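Local structure of lipoprotein (Streptococcus pneumoniae, 3CX3) at residues 15-20 and 67-72; 43-48 and 205-210; 94-99 and 119-124; 126-131 and 155-160; 188-193 and 274-279. The protein binds zinc and, as the lipoprotein homologue of ABC-transporter solute-binding components, probably captures the metal outside the cell and hands it over for uptake. All coordinates share one frame; numbering follows the deposited sequence.

Contact 1: 15-20 and 67-72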
# COMPACT_ATOMS: atom_id res chain seq x y z
N THR A 15 -10.41 -8.34 -5.63
CA THR A 15 -9.53 -7.28 -5.22
C THR A 15 -8.20 -7.89 -4.83
O THR A 15 -8.18 -8.97 -4.26
CB THR A 15 -10.23 -6.55 -4.09
OG1 THR A 15 -10.80 -5.34 -4.62
CG2 THR A 15 -9.32 -6.30 -2.93
N SER A 16 -7.10 -7.24 -5.17
CA SER A 16 -5.80 -7.90 -5.06
C SER A 16 -5.35 -8.03 -3.62
O SER A 16 -5.23 -9.16 -3.11
CB SER A 16 -4.73 -7.29 -5.96
OG SER A 16 -4.58 -5.91 -5.76
N PHE A 17 -5.16 -6.89 -2.97
CA PHE A 17 -4.71 -6.84 -1.58
C PHE A 17 -5.34 -5.64 -0.86
O PHE A 17 -6.20 -4.98 -1.45
CB PHE A 17 -3.17 -6.94 -1.49
CG PHE A 17 -2.43 -5.65 -1.71
CD1 PHE A 17 -2.55 -4.94 -2.92
CD2 PHE A 17 -1.57 -5.18 -0.73
CE1 PHE A 17 -1.84 -3.74 -3.13
CE2 PHE A 17 -0.88 -4.00 -0.91
CZ PHE A 17 -1.00 -3.27 -2.14
N TYR A 18 -4.96 -5.38 0.39
CA TYR A 18 -5.74 -4.52 1.29
C TYR A 18 -6.01 -3.06 0.88
O TYR A 18 -7.16 -2.62 0.95
CB TYR A 18 -5.23 -4.54 2.73
CG TYR A 18 -5.87 -3.46 3.55
CD1 TYR A 18 -7.17 -3.62 4.03
CD2 TYR A 18 -5.20 -2.26 3.84
CE1 TYR A 18 -7.79 -2.62 4.80
CE2 TYR A 18 -5.82 -1.24 4.60
CZ TYR A 18 -7.12 -1.44 5.07
OH TYR A 18 -7.77 -0.50 5.82
N PRO A 19 -4.97 -2.27 0.54
CA PRO A 19 -5.27 -0.88 0.18
C PRO A 19 -6.34 -0.84 -0.90
O PRO A 19 -7.10 0.11 -0.97
CB PRO A 19 -3.95 -0.35 -0.37
CG PRO A 19 -2.90 -1.18 0.27
CD PRO A 19 -3.51 -2.54 0.50
N ILE A 20 -6.38 -1.87 -1.73
CA ILE A 20 -7.36 -1.96 -2.81
C ILE A 20 -8.72 -2.40 -2.23
O ILE A 20 -9.75 -1.77 -2.50
CB ILE A 20 -6.90 -2.94 -3.92
CG1 ILE A 20 -5.86 -2.30 -4.83
CG2 ILE A 20 -8.05 -3.31 -4.77
CD1 ILE A 20 -5.00 -1.25 -4.18
N HIS A 67 0.58 -2.38 -12.65
CA HIS A 67 1.27 -3.38 -13.45
C HIS A 67 2.66 -3.67 -12.88
O HIS A 67 3.18 -4.76 -13.04
CB HIS A 67 1.33 -2.98 -14.94
CG HIS A 67 1.98 -1.65 -15.19
ND1 HIS A 67 1.27 -0.47 -15.29
CD2 HIS A 67 3.28 -1.31 -15.37
CE1 HIS A 67 2.10 0.53 -15.50
NE2 HIS A 67 3.33 0.05 -15.55
N THR A 68 3.22 -2.67 -12.19
CA THR A 68 4.51 -2.74 -11.50
C THR A 68 4.50 -3.49 -10.14
O THR A 68 5.57 -3.62 -9.48
CB THR A 68 5.05 -1.32 -11.26
OG1 THR A 68 4.25 -0.68 -10.26
CG2 THR A 68 4.96 -0.51 -12.50
N LEU A 69 3.33 -3.98 -9.71
CA LEU A 69 3.21 -4.70 -8.45
C LEU A 69 2.63 -6.10 -8.71
O LEU A 69 3.34 -7.12 -8.73
CB LEU A 69 2.31 -3.93 -7.47
CG LEU A 69 2.63 -3.82 -5.96
CD1 LEU A 69 1.32 -3.83 -5.11
CD2 LEU A 69 3.68 -4.84 -5.45
N GLU A 70 1.31 -6.14 -8.91
CA GLU A 70 0.65 -7.34 -9.36
C GLU A 70 0.98 -7.55 -10.85
O GLU A 70 0.23 -7.10 -11.73
CB GLU A 70 -0.84 -7.25 -9.09
CG GLU A 70 -1.19 -6.81 -7.66
CD GLU A 70 -1.59 -5.35 -7.57
OE1 GLU A 70 -0.88 -4.49 -8.21
OE2 GLU A 70 -2.62 -5.06 -6.90
N SER A 71 2.12 -8.21 -11.09
CA SER A 71 2.65 -8.53 -12.43
C SER A 71 1.80 -9.51 -13.25
O SER A 71 1.72 -9.38 -14.47
CB SER A 71 4.06 -9.10 -12.33
OG SER A 71 5.00 -8.09 -12.05
N TRP A 72 1.21 -10.53 -12.60
CA TRP A 72 0.11 -11.26 -13.23
C TRP A 72 -1.00 -10.23 -13.19
O TRP A 72 -1.11 -9.51 -12.21
CB TRP A 72 -0.32 -12.46 -12.38
CG TRP A 72 -1.30 -12.03 -11.32
CD1 TRP A 72 -2.67 -11.94 -11.43
CD2 TRP A 72 -0.96 -11.55 -10.03
NE1 TRP A 72 -3.21 -11.45 -10.26
CE2 TRP A 72 -2.18 -11.20 -9.39
CE3 TRP A 72 0.24 -11.39 -9.34
CZ2 TRP A 72 -2.22 -10.71 -8.10
CZ3 TRP A 72 0.20 -10.91 -8.06
CH2 TRP A 72 -1.02 -10.57 -7.45
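Glu70 sends its carboxylate to the hydroxyl of Ser16, while Phe17 lies beside both Glu70 and Leu69. The polar link is a hydrogen bond from Ser16 OG to Glu70 OE2; its modelled length of 2.4 Å is very short and should be treated as doubtful. Ser16 holds OG between its backbone N and carbonyl carbon (chi1 54°), which turns the hydroxyl toward the incoming acid. The carboxylate is gripped by more than this one donor: the backbone N of His65 also bonds to OE2 and that of Ser66 to OE1, so the loop that carries Glu70 fixes the group at both oxygens. Glu70 itself is the centre of an inverse gamma turn. The ring of Phe17 stands almost perpendicular to the carboxylate plane (87°), with CD1 4.0 Å from Glu70 OE2. Farther along the same ring, Phe17 CE1 meets Leu69 CD1 at 3.7 Å, the two side chains crossing at about a right angle. Trp122 packs edge-to-face with Phe17. The contact thus joins the turn after strand 12-15, where Phe17 is the N-cap residue of helix 18-28, to the loop after strand 61-64: loops at the C-terminal ends of two adjacent strands of a parallel alpha/beta sheet.

Contact 2: 43-48 and 205-210. With ZN (zinc ion), chain E.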
# COMPACT_ATOMS: atom_id res chain seq x y z
N ILE A 43 1.98 -9.52 -1.01
CA ILE A 43 1.67 -8.99 -2.34
C ILE A 43 2.82 -8.98 -3.35
O ILE A 43 2.58 -9.10 -4.56
CB ILE A 43 1.01 -7.54 -2.26
CG1 ILE A 43 0.52 -7.07 -3.63
CG2 ILE A 43 1.98 -6.50 -1.67
CD1 ILE A 43 -0.66 -7.83 -4.19
N HIS A 44 4.04 -8.77 -2.84
CA HIS A 44 5.27 -8.70 -3.64
C HIS A 44 5.67 -10.06 -4.28
O HIS A 44 6.07 -10.12 -5.44
CB HIS A 44 6.41 -8.14 -2.78
CG HIS A 44 6.26 -6.68 -2.44
ND1 HIS A 44 6.71 -5.67 -3.27
CD2 HIS A 44 5.75 -6.06 -1.36
CE1 HIS A 44 6.46 -4.50 -2.71
NE2 HIS A 44 5.87 -4.71 -1.55
N SER A 45 5.56 -11.14 -3.51
CA SER A 45 5.96 -12.48 -3.98
C SER A 45 4.77 -13.38 -4.38
O SER A 45 4.97 -14.51 -4.81
CB SER A 45 6.80 -13.17 -2.91
OG SER A 45 5.99 -13.42 -1.77
N PHE A 46 3.55 -12.86 -4.23
CA PHE A 46 2.34 -13.66 -4.37
C PHE A 46 2.03 -13.99 -5.82
O PHE A 46 2.12 -13.12 -6.69
CB PHE A 46 1.16 -12.92 -3.74
CG PHE A 46 -0.17 -13.60 -3.93
CD1 PHE A 46 -0.59 -14.61 -3.04
CD2 PHE A 46 -1.01 -13.25 -4.99
CE1 PHE A 46 -1.83 -15.25 -3.23
CE2 PHE A 46 -2.24 -13.89 -5.17
CZ PHE A 46 -2.65 -14.89 -4.29
N GLU A 47 1.64 -15.23 -6.09
CA GLU A 47 1.22 -15.59 -7.44
C GLU A 47 -0.07 -16.37 -7.30
O GLU A 47 -0.11 -17.37 -6.59
CB GLU A 47 2.27 -16.43 -8.18
CG GLU A 47 3.68 -15.83 -8.23
CD GLU A 47 3.85 -14.77 -9.33
OE1 GLU A 47 2.89 -14.48 -10.06
OE2 GLU A 47 4.98 -14.23 -9.46
N PRO A 48 -1.14 -15.91 -7.98
CA PRO A 48 -2.48 -16.50 -7.83
C PRO A 48 -2.55 -17.96 -8.26
O PRO A 48 -2.09 -18.32 -9.34
CB PRO A 48 -3.34 -15.64 -8.76
CG PRO A 48 -2.36 -15.08 -9.75
CD PRO A 48 -1.14 -14.80 -8.95
N SER A 205 10.65 -4.74 -2.58
CA SER A 205 10.01 -5.97 -2.13
C SER A 205 10.81 -6.63 -1.00
O SER A 205 12.04 -6.55 -0.99
CB SER A 205 9.78 -6.91 -3.31
OG SER A 205 10.44 -8.14 -3.14
N PRO A 206 10.12 -7.25 -0.02
CA PRO A 206 10.75 -7.82 1.16
C PRO A 206 11.76 -8.92 0.87
O PRO A 206 12.60 -9.21 1.72
CB PRO A 206 9.56 -8.41 1.93
CG PRO A 206 8.40 -7.60 1.49
CD PRO A 206 8.65 -7.41 0.04
N GLU A 207 11.67 -9.53 -0.30
CA GLU A 207 12.62 -10.58 -0.65
C GLU A 207 13.91 -10.05 -1.28
O GLU A 207 14.81 -10.83 -1.60
CB GLU A 207 11.94 -11.67 -1.50
CG GLU A 207 10.50 -12.14 -1.02
CD GLU A 207 10.35 -12.45 0.50
OE1 GLU A 207 9.58 -13.38 0.85
OE2 GLU A 207 10.96 -11.76 1.36
N GLN A 208 14.03 -8.73 -1.44
CA GLN A 208 15.33 -8.15 -1.75
C GLN A 208 16.05 -7.80 -0.44
O GLN A 208 16.14 -6.64 -0.05
CB GLN A 208 15.24 -6.93 -2.67
CG GLN A 208 14.72 -7.20 -4.07
CD GLN A 208 13.69 -6.18 -4.46
OE1 GLN A 208 12.61 -6.15 -3.89
NE2 GLN A 208 14.01 -5.32 -5.42
N GLU A 209 16.57 -8.85 0.21
CA GLU A 209 17.31 -8.76 1.47
C GLU A 209 18.75 -8.30 1.23
O GLU A 209 19.31 -8.63 0.18
CB GLU A 209 17.31 -10.14 2.16
CG GLU A 209 15.92 -10.69 2.55
CD GLU A 209 15.40 -10.11 3.87
OE1 GLU A 209 15.82 -8.99 4.24
OE2 GLU A 209 14.57 -10.79 4.53
N PRO A 210 19.35 -7.56 2.19
CA PRO A 210 20.66 -6.86 2.18
C PRO A 210 21.90 -7.48 1.47
O PRO A 210 21.96 -7.38 0.25
CB PRO A 210 20.92 -6.59 3.65
CG PRO A 210 19.58 -6.33 4.17
CD PRO A 210 18.68 -7.34 3.49
ZN ZN E . 6.00 -3.36 -0.09
O HOH W 1 9.42 -10.12 -4.70
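No direct hydrogen bond joins His44 to the loop 205-210, although the two meet closely; instead the ring of a zinc ligand is covered by a backbone CH. Ser205 CA lies over one face of the His44 imidazole, 3.8 Å from the ring centroid and 25° off the normal, a CH-pi contact displaced toward the rim. Ser205 CB comes to 3.3 Å from His44 ND1, and Pro206 CD reaches His44 CD2 at 3.5 Å from an oblique direction, the proline and histidine side chains crossing at about a right angle. With CG anti to the carbonyl carbon (chi1 -70°), the imidazole extends into the cleft, where NE2 binds the zinc ion at 2.0 Å. The covering loop is shaped by a type I turn from Ser205 to Gln208, and Gln208 OE1 accepts a bent hydrogen bond from the backbone N of Ser205 (2.7 Å, N-H...O 138°). A water bridges the two sides, lying 2.7 Å from Ser205 OG and giving only a weak bond to His44 O. Ser45 CB and Glu207 CG add a looser contact on the solvent side. His120, His184 and Glu259 complete the interlobe zinc site of a metal-binding, ABC-transporter-type solute receptor.

Contact 3: 94-99 and 119-124. With ZN (zinc ion), chain E.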
# COMPACT_ATOMS: atom_id res chain seq x y z
N MSE A 94 -1.14 7.17 -12.93
CA MSE A 94 -0.34 7.73 -11.81
C MSE A 94 1.15 7.54 -12.00
O MSE A 94 1.61 6.43 -12.22
CB MSE A 94 -0.73 7.12 -10.48
CG MSE A 94 -2.10 7.54 -10.00
SE MSE A 94 -2.37 6.77 -8.27
CE MSE A 94 -0.84 7.47 -7.30
N THR A 95 1.89 8.62 -11.89
CA THR A 95 3.30 8.63 -12.23
C THR A 95 4.09 8.13 -11.02
O THR A 95 4.03 8.75 -9.95
CB THR A 95 3.77 10.05 -12.73
OG1 THR A 95 4.72 10.62 -11.84
CG2 THR A 95 2.58 11.01 -12.86
N LEU A 96 4.80 7.01 -11.18
CA LEU A 96 5.59 6.38 -10.10
C LEU A 96 7.08 6.72 -10.16
O LEU A 96 7.69 6.76 -11.24
CB LEU A 96 5.44 4.85 -10.10
CG LEU A 96 4.09 4.10 -10.16
CD1 LEU A 96 4.33 2.62 -10.35
CD2 LEU A 96 3.23 4.33 -8.94
N GLU A 97 7.68 6.95 -9.00
CA GLU A 97 9.11 7.26 -8.94
C GLU A 97 9.98 6.01 -9.13
O GLU A 97 9.69 4.94 -8.58
CB GLU A 97 9.48 8.10 -7.68
CG GLU A 97 9.56 7.37 -6.32
CD GLU A 97 9.37 8.30 -5.09
OE1 GLU A 97 9.34 7.78 -3.95
OE2 GLU A 97 9.23 9.54 -5.25
N ARG A 98 11.03 6.17 -9.93
CA ARG A 98 11.98 5.11 -10.28
C ARG A 98 12.83 4.66 -9.08
O ARG A 98 13.23 5.49 -8.25
CB ARG A 98 12.87 5.60 -11.42
CG ARG A 98 13.53 4.50 -12.22
CD ARG A 98 14.50 5.07 -13.25
NE ARG A 98 15.68 4.23 -13.46
CZ ARG A 98 16.94 4.67 -13.44
NH1 ARG A 98 17.22 5.96 -13.24
NH2 ARG A 98 17.94 3.82 -13.64
N VAL A 99 13.10 3.35 -9.00
CA VAL A 99 13.91 2.76 -7.93
C VAL A 99 15.34 3.29 -8.02
O VAL A 99 16.05 3.02 -9.00
CB VAL A 99 13.90 1.21 -7.94
CG1 VAL A 99 14.91 0.64 -6.95
CG2 VAL A 99 12.51 0.69 -7.63
N PRO A 119 6.13 1.10 -6.29
CA PRO A 119 4.67 1.05 -6.36
C PRO A 119 3.92 1.65 -5.16
O PRO A 119 2.68 1.69 -5.19
CB PRO A 119 4.39 -0.46 -6.38
CG PRO A 119 5.51 -1.08 -5.58
CD PRO A 119 6.71 -0.19 -5.83
N HIS A 120 4.66 2.10 -4.15
CA HIS A 120 4.16 2.17 -2.75
C HIS A 120 3.44 3.46 -2.45
O HIS A 120 3.36 3.94 -1.31
CB HIS A 120 5.30 2.03 -1.79
CG HIS A 120 5.69 0.63 -1.50
ND1 HIS A 120 6.80 0.05 -2.07
CD2 HIS A 120 5.15 -0.30 -0.65
CE1 HIS A 120 6.93 -1.19 -1.59
NE2 HIS A 120 5.94 -1.42 -0.73
N THR A 121 2.87 3.98 -3.51
CA THR A 121 2.01 5.12 -3.50
C THR A 121 1.06 5.21 -2.29
O THR A 121 1.15 6.14 -1.51
CB THR A 121 1.34 5.10 -4.85
OG1 THR A 121 1.96 6.09 -5.70
CG2 THR A 121 -0.14 5.24 -4.75
N TRP A 122 0.21 4.19 -2.11
CA TRP A 122 -0.94 4.28 -1.24
C TRP A 122 -0.70 4.90 0.14
O TRP A 122 -1.65 5.29 0.80
CB TRP A 122 -1.59 2.89 -1.11
CG TRP A 122 -0.71 1.82 -0.52
CD1 TRP A 122 -0.62 1.49 0.79
CD2 TRP A 122 0.16 0.91 -1.22
NE1 TRP A 122 0.26 0.45 0.97
CE2 TRP A 122 0.75 0.06 -0.25
CE3 TRP A 122 0.50 0.73 -2.57
CZ2 TRP A 122 1.67 -0.95 -0.58
CZ3 TRP A 122 1.41 -0.28 -2.92
CH2 TRP A 122 1.98 -1.11 -1.92
N LEU A 123 0.57 5.01 0.52
CA LEU A 123 1.02 5.47 1.85
C LEU A 123 1.19 6.96 1.93
O LEU A 123 1.46 7.53 2.98
CB LEU A 123 2.35 4.82 2.21
CG LEU A 123 2.25 3.34 2.61
CD1 LEU A 123 3.66 2.79 2.88
CD2 LEU A 123 1.30 3.11 3.82
N ASP A 124 1.03 7.61 0.79
CA ASP A 124 1.10 9.04 0.76
C ASP A 124 -0.34 9.46 0.69
O ASP A 124 -1.03 9.13 -0.27
CB ASP A 124 1.85 9.50 -0.47
CG ASP A 124 1.78 10.96 -0.68
OD1 ASP A 124 0.94 11.62 -0.04
OD2 ASP A 124 2.57 11.46 -1.50
ZN ZN E . 6.00 -3.36 -0.09
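Thr121 is met by two apolar side chains, selenomethionine Met94 and Leu96. Met94 and Thr121 approach tip to tip, the methyl CE standing 3.5 Å from Thr121 CG2 and equally near its OG1; a bend at chi3 (57°) turns that methyl toward the threonine. Leu96 crosses Thr121 at about a right angle, with CD2 3.9 Å from OG1. Thr121 OG1 is buried by this contact and has no hydrogen-bond partner in the model. Leu96 CD1 also rests against Pro119 CA at 4.3 Å. Behind this apolar layer, the intervening His120 points its imidazole to the metal, binding zinc through NE2 at 2.0 Å, while Asp118 OD1 accepts a hydrogen bond from ND1 and probably fixes the ring's rotation as a second-shell residue. Glu97 pairs with Asp118 through the backbone, tying the 94-99 loop to the metal-binding one. One layer further out, helix 125-142 touches Met94 through Lys127 and Ile134 and Thr121 through Glu131, and Tyr189 of helix 188-193 packs on Leu96, His120 and Thr121.

Contact 4: 126-131 and 155-160; sequences EKAGEE and QAFIKK
Phe157 turns the edge of its ring, not a face, against the Ala128-Gly129 backbone. Ala128 C lies in the ring plane, 3.9 Å from Phe157 CE2, and Gly129 N sits near the same plane at 4.0 Å from that atom. Ala128 CB adds an apolar contact with the same ring corner. The phenylalanine reaches across because its CG is anti to the backbone N (chi1 -176°), which aims the ring at the opposing helix. One residue on, Ile158 presents its short branch, CG2, to Gly129 O at 3.7 Å. Gly129 has no side chain to intervene, and here the backbones draw together, with Gly129 CA only 4.4 Å from Ile158 CA. Met23 of helix 18-28 and Tyr268 of helix 268-281 also touch Ala128 and Phe157. The axes of segments 126-131 and 155-160 approach to 8.6 Å, with their N-to-C directions 171° apart, so the consecutive helices 125-142 and 147-173 form an antiparallel helical hairpin; its second arm is the long helix that, as in related metal-binding receptors, leads from one lobe to the other.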
# COMPACT_ATOMS: atom_id res chain seq x y z
N GLU A 126 -2.17 12.11 -0.08
CA GLU A 126 -2.56 12.62 -1.41
C GLU A 126 -2.77 11.56 -2.49
O GLU A 126 -3.74 11.63 -3.26
CB GLU A 126 -1.51 13.60 -1.94
CG GLU A 126 -1.65 15.02 -1.45
CD GLU A 126 -1.46 16.02 -2.57
OE1 GLU A 126 -2.11 15.85 -3.63
OE2 GLU A 126 -0.67 16.96 -2.38
N LYS A 127 -1.85 10.59 -2.53
CA LYS A 127 -1.81 9.58 -3.58
C LYS A 127 -2.78 8.46 -3.32
O LYS A 127 -3.27 7.83 -4.27
CB LYS A 127 -0.39 9.05 -3.78
CG LYS A 127 0.56 10.13 -4.35
CD LYS A 127 1.94 9.58 -4.59
CE LYS A 127 2.91 10.65 -5.05
NZ LYS A 127 2.64 11.06 -6.46
N ALA A 128 -3.09 8.19 -2.06
CA ALA A 128 -4.19 7.31 -1.81
C ALA A 128 -5.40 8.03 -2.43
O ALA A 128 -6.12 7.45 -3.24
CB ALA A 128 -4.38 7.08 -0.32
N GLY A 129 -5.56 9.31 -2.11
CA GLY A 129 -6.63 10.13 -2.67
C GLY A 129 -6.82 10.00 -4.17
O GLY A 129 -7.91 9.64 -4.63
N GLU A 130 -5.77 10.28 -4.93
CA GLU A 130 -5.87 10.17 -6.39
C GLU A 130 -6.28 8.78 -6.90
O GLU A 130 -6.91 8.66 -7.97
CB GLU A 130 -4.65 10.72 -7.16
CG GLU A 130 -3.31 10.74 -6.46
CD GLU A 130 -2.43 11.90 -6.98
OE1 GLU A 130 -2.17 12.86 -6.20
OE2 GLU A 130 -2.02 11.85 -8.17
N GLU A 131 -5.94 7.75 -6.13
CA GLU A 131 -6.20 6.37 -6.54
C GLU A 131 -7.64 5.99 -6.27
O GLU A 131 -8.20 5.18 -7.00
CB GLU A 131 -5.24 5.41 -5.84
CG GLU A 131 -5.06 4.13 -6.62
CD GLU A 131 -4.17 3.15 -5.94
OE1 GLU A 131 -3.25 3.57 -5.20
OE2 GLU A 131 -4.37 1.93 -6.14
N GLN A 155 -14.98 11.32 -2.95
CA GLN A 155 -14.86 12.74 -2.66
C GLN A 155 -14.60 13.05 -1.19
O GLN A 155 -13.77 13.92 -0.86
CB GLN A 155 -16.12 13.47 -3.12
CG GLN A 155 -15.80 14.80 -3.76
CD GLN A 155 -14.49 14.74 -4.52
OE1 GLN A 155 -13.50 15.36 -4.11
NE2 GLN A 155 -14.45 13.96 -5.60
N ALA A 156 -15.34 12.36 -0.33
CA ALA A 156 -15.10 12.42 1.09
C ALA A 156 -13.70 11.91 1.34
O ALA A 156 -12.93 12.52 2.09
CB ALA A 156 -16.11 11.56 1.85
N PHE A 157 -13.36 10.79 0.71
CA PHE A 157 -12.12 10.11 1.00
C PHE A 157 -10.99 11.11 0.76
O PHE A 157 -10.26 11.47 1.69
CB PHE A 157 -11.99 8.84 0.15
CG PHE A 157 -10.76 8.01 0.44
CD1 PHE A 157 -10.82 6.94 1.33
CD2 PHE A 157 -9.56 8.27 -0.21
CE1 PHE A 157 -9.70 6.15 1.58
CE2 PHE A 157 -8.43 7.50 0.02
CZ PHE A 157 -8.49 6.43 0.92
N ILE A 158 -10.89 11.61 -0.47
CA ILE A 158 -9.83 12.55 -0.81
C ILE A 158 -9.79 13.73 0.15
O ILE A 158 -8.73 14.23 0.46
CB ILE A 158 -9.81 12.99 -2.34
CG1 ILE A 158 -10.37 14.41 -2.56
CG2 ILE A 158 -10.49 11.96 -3.25
CD1 ILE A 158 -9.28 15.48 -2.73
N LYS A 159 -10.96 14.13 0.65
CA LYS A 159 -11.09 15.25 1.59
C LYS A 159 -10.48 14.96 2.95
O LYS A 159 -9.77 15.79 3.51
CB LYS A 159 -12.56 15.62 1.77
CG LYS A 159 -12.84 16.66 2.85
CD LYS A 159 -14.16 16.36 3.57
CE LYS A 159 -14.24 14.90 4.06
NZ LYS A 159 -14.82 14.83 5.42
N LYS A 160 -10.76 13.78 3.49
CA LYS A 160 -10.21 13.40 4.79
C LYS A 160 -8.77 12.91 4.65
O LYS A 160 -8.08 12.69 5.64
CB LYS A 160 -11.11 12.39 5.54
CG LYS A 160 -11.61 11.20 4.71
CD LYS A 160 -12.70 10.42 5.44
CE LYS A 160 -13.61 9.65 4.47
NZ LYS A 160 -12.95 8.51 3.75

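Contact 5: 188-193 and 274-279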
# COMPACT_ATOMS: atom_id res chain seq x y z
N SER A 188 8.70 5.38 1.02
CA SER A 188 9.45 6.30 0.19
C SER A 188 8.61 7.50 -0.24
O SER A 188 9.15 8.58 -0.50
CB SER A 188 10.00 5.52 -1.01
OG SER A 188 10.54 6.36 -2.03
N TYR A 189 7.29 7.30 -0.29
CA TYR A 189 6.33 8.26 -0.82
C TYR A 189 5.79 9.08 0.31
O TYR A 189 5.56 10.29 0.16
CB TYR A 189 5.15 7.53 -1.49
CG TYR A 189 5.43 7.08 -2.89
CD1 TYR A 189 5.24 7.94 -3.97
CD2 TYR A 189 5.90 5.80 -3.13
CE1 TYR A 189 5.50 7.52 -5.24
CE2 TYR A 189 6.16 5.37 -4.41
CZ TYR A 189 5.97 6.22 -5.46
OH TYR A 189 6.23 5.78 -6.72
N LEU A 190 5.53 8.40 1.43
CA LEU A 190 5.22 9.09 2.66
C LEU A 190 6.37 10.03 2.98
O LEU A 190 6.24 11.24 2.83
CB LEU A 190 4.97 8.09 3.80
CG LEU A 190 4.33 8.62 5.10
CD1 LEU A 190 3.76 7.47 5.95
CD2 LEU A 190 5.34 9.45 5.91
N ALA A 191 7.52 9.46 3.36
CA ALA A 191 8.71 10.23 3.71
C ALA A 191 8.91 11.51 2.89
O ALA A 191 9.19 12.58 3.45
CB ALA A 191 9.95 9.35 3.62
N LYS A 192 8.77 11.38 1.56
CA LYS A 192 9.05 12.46 0.62
C LYS A 192 7.98 13.53 0.73
O LYS A 192 8.29 14.72 0.67
CB LYS A 192 9.16 11.93 -0.81
CG LYS A 192 9.55 12.97 -1.86
CD LYS A 192 9.67 12.36 -3.26
CE LYS A 192 11.12 12.07 -3.65
NZ LYS A 192 11.57 10.72 -3.22
N ARG A 193 6.73 13.12 0.92
CA ARG A 193 5.67 14.11 1.17
C ARG A 193 5.86 14.87 2.49
O ARG A 193 5.18 15.86 2.75
CB ARG A 193 4.27 13.50 1.08
CG ARG A 193 3.19 14.58 1.23
CD ARG A 193 1.94 14.30 0.45
NE ARG A 193 2.16 14.11 -0.98
CZ ARG A 193 2.21 15.08 -1.89
NH1 ARG A 193 2.05 16.35 -1.53
NH2 ARG A 193 2.41 14.77 -3.16
N GLU A 274 -2.92 5.99 11.80
CA GLU A 274 -2.39 5.35 13.00
C GLU A 274 -0.88 5.10 12.90
O GLU A 274 -0.13 5.36 13.84
CB GLU A 274 -3.12 4.06 13.34
CG GLU A 274 -2.38 3.24 14.38
CD GLU A 274 -3.16 2.06 14.88
OE1 GLU A 274 -3.29 1.95 16.12
OE2 GLU A 274 -3.64 1.25 14.05
N ASN A 275 -0.43 4.61 11.76
CA ASN A 275 1.00 4.44 11.54
C ASN A 275 1.69 5.78 11.33
O ASN A 275 2.87 5.91 11.58
CB ASN A 275 1.27 3.47 10.40
CG ASN A 275 0.71 2.09 10.68
OD1 ASN A 275 1.23 1.35 11.52
ND2 ASN A 275 -0.37 1.74 9.98
N MSE A 276 0.94 6.78 10.90
CA MSE A 276 1.50 8.13 10.82
C MSE A 276 1.75 8.71 12.20
O MSE A 276 2.73 9.45 12.37
CB MSE A 276 0.65 9.03 9.96
CG MSE A 276 0.78 8.68 8.51
SE MSE A 276 -0.36 9.73 7.38
CE MSE A 276 0.54 11.46 7.49
N SER A 277 0.89 8.38 13.17
CA SER A 277 1.13 8.66 14.60
C SER A 277 2.48 8.15 15.06
O SER A 277 3.38 8.92 15.43
CB SER A 277 0.09 7.95 15.48
OG SER A 277 -1.12 8.66 15.56
N ILE A 278 2.60 6.83 15.04
CA ILE A 278 3.78 6.11 15.46
C ILE A 278 5.04 6.80 14.94
O ILE A 278 5.87 7.24 15.74
CB ILE A 278 3.66 4.62 15.05
CG1 ILE A 278 2.47 3.98 15.78
CG2 ILE A 278 4.96 3.84 15.33
CD1 ILE A 278 1.91 2.73 15.12
N LEU A 279 5.15 6.94 13.62
CA LEU A 279 6.32 7.57 12.99
C LEU A 279 6.61 9.00 13.49
O LEU A 279 7.76 9.34 13.81
CB LEU A 279 6.20 7.54 11.47
CG LEU A 279 7.42 8.05 10.68
CD1 LEU A 279 8.65 7.19 10.98
CD2 LEU A 279 7.14 8.12 9.17
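No flat group takes part where Leu190 meets Met276 and Leu279: the junction is purely aliphatic, and the neighbouring planar side chains are engaged away from it. The phenol of Tyr189 points its OH to Asp118 O and Glu97 N, and the Asn275 amide oxygen OD1 accepts from Asn256 N. Leu190 carries the contact with both branches. Its CG is anti to the backbone N (chi1 -167°), which sends the isobutyl group out toward helix 268-281. There CD1 meets Met276 CG at 4.1 Å, the two side chains passing at a slant, and CD2 meets Leu279 CD2 at 4.0 Å, the leucines lying alongside with their chains running oppositely. It is the methylene of selenomethionine Met276, not its selenium, that touches Leu190. Met276 also packs on Leu164 and Phe168 of helix 147-173, and on Pro125 of helix 125-142, whereas Leu279 rests on Phe180 of strand 180-182. The short, weakly bonded helix 188-193 is thereby seated on helix 268-281, beside helix 147-173 and the inner strand 180-182 of the second parallel sheet.

Zinc ties contacts 2 and 3 together: two of its ligands come from different segments, with His44 NE2 and His120 NE2 3.4 Å apart, although the contact centres lie about 17 Å from each other. Contact 1 touches both, its Leu69 CD1 reaching Ile43 CG1 of contact 2 at 3.6 Å and Leu69 CG reaching Pro119 CB of contact 3 at 3.8 Å. Arg193 of contact 5 reaches two neighbours, forming salt bridges from NE to Asp124 OD2 of contact 3 (2.7 Å) and from NH1 to Glu126 OE2 of contact 4 (2.9 Å). Contact 4, between helices 125-142 and 147-173, lies about 27 Å centre to centre from contact 2, on the opposite side of the chain's centre.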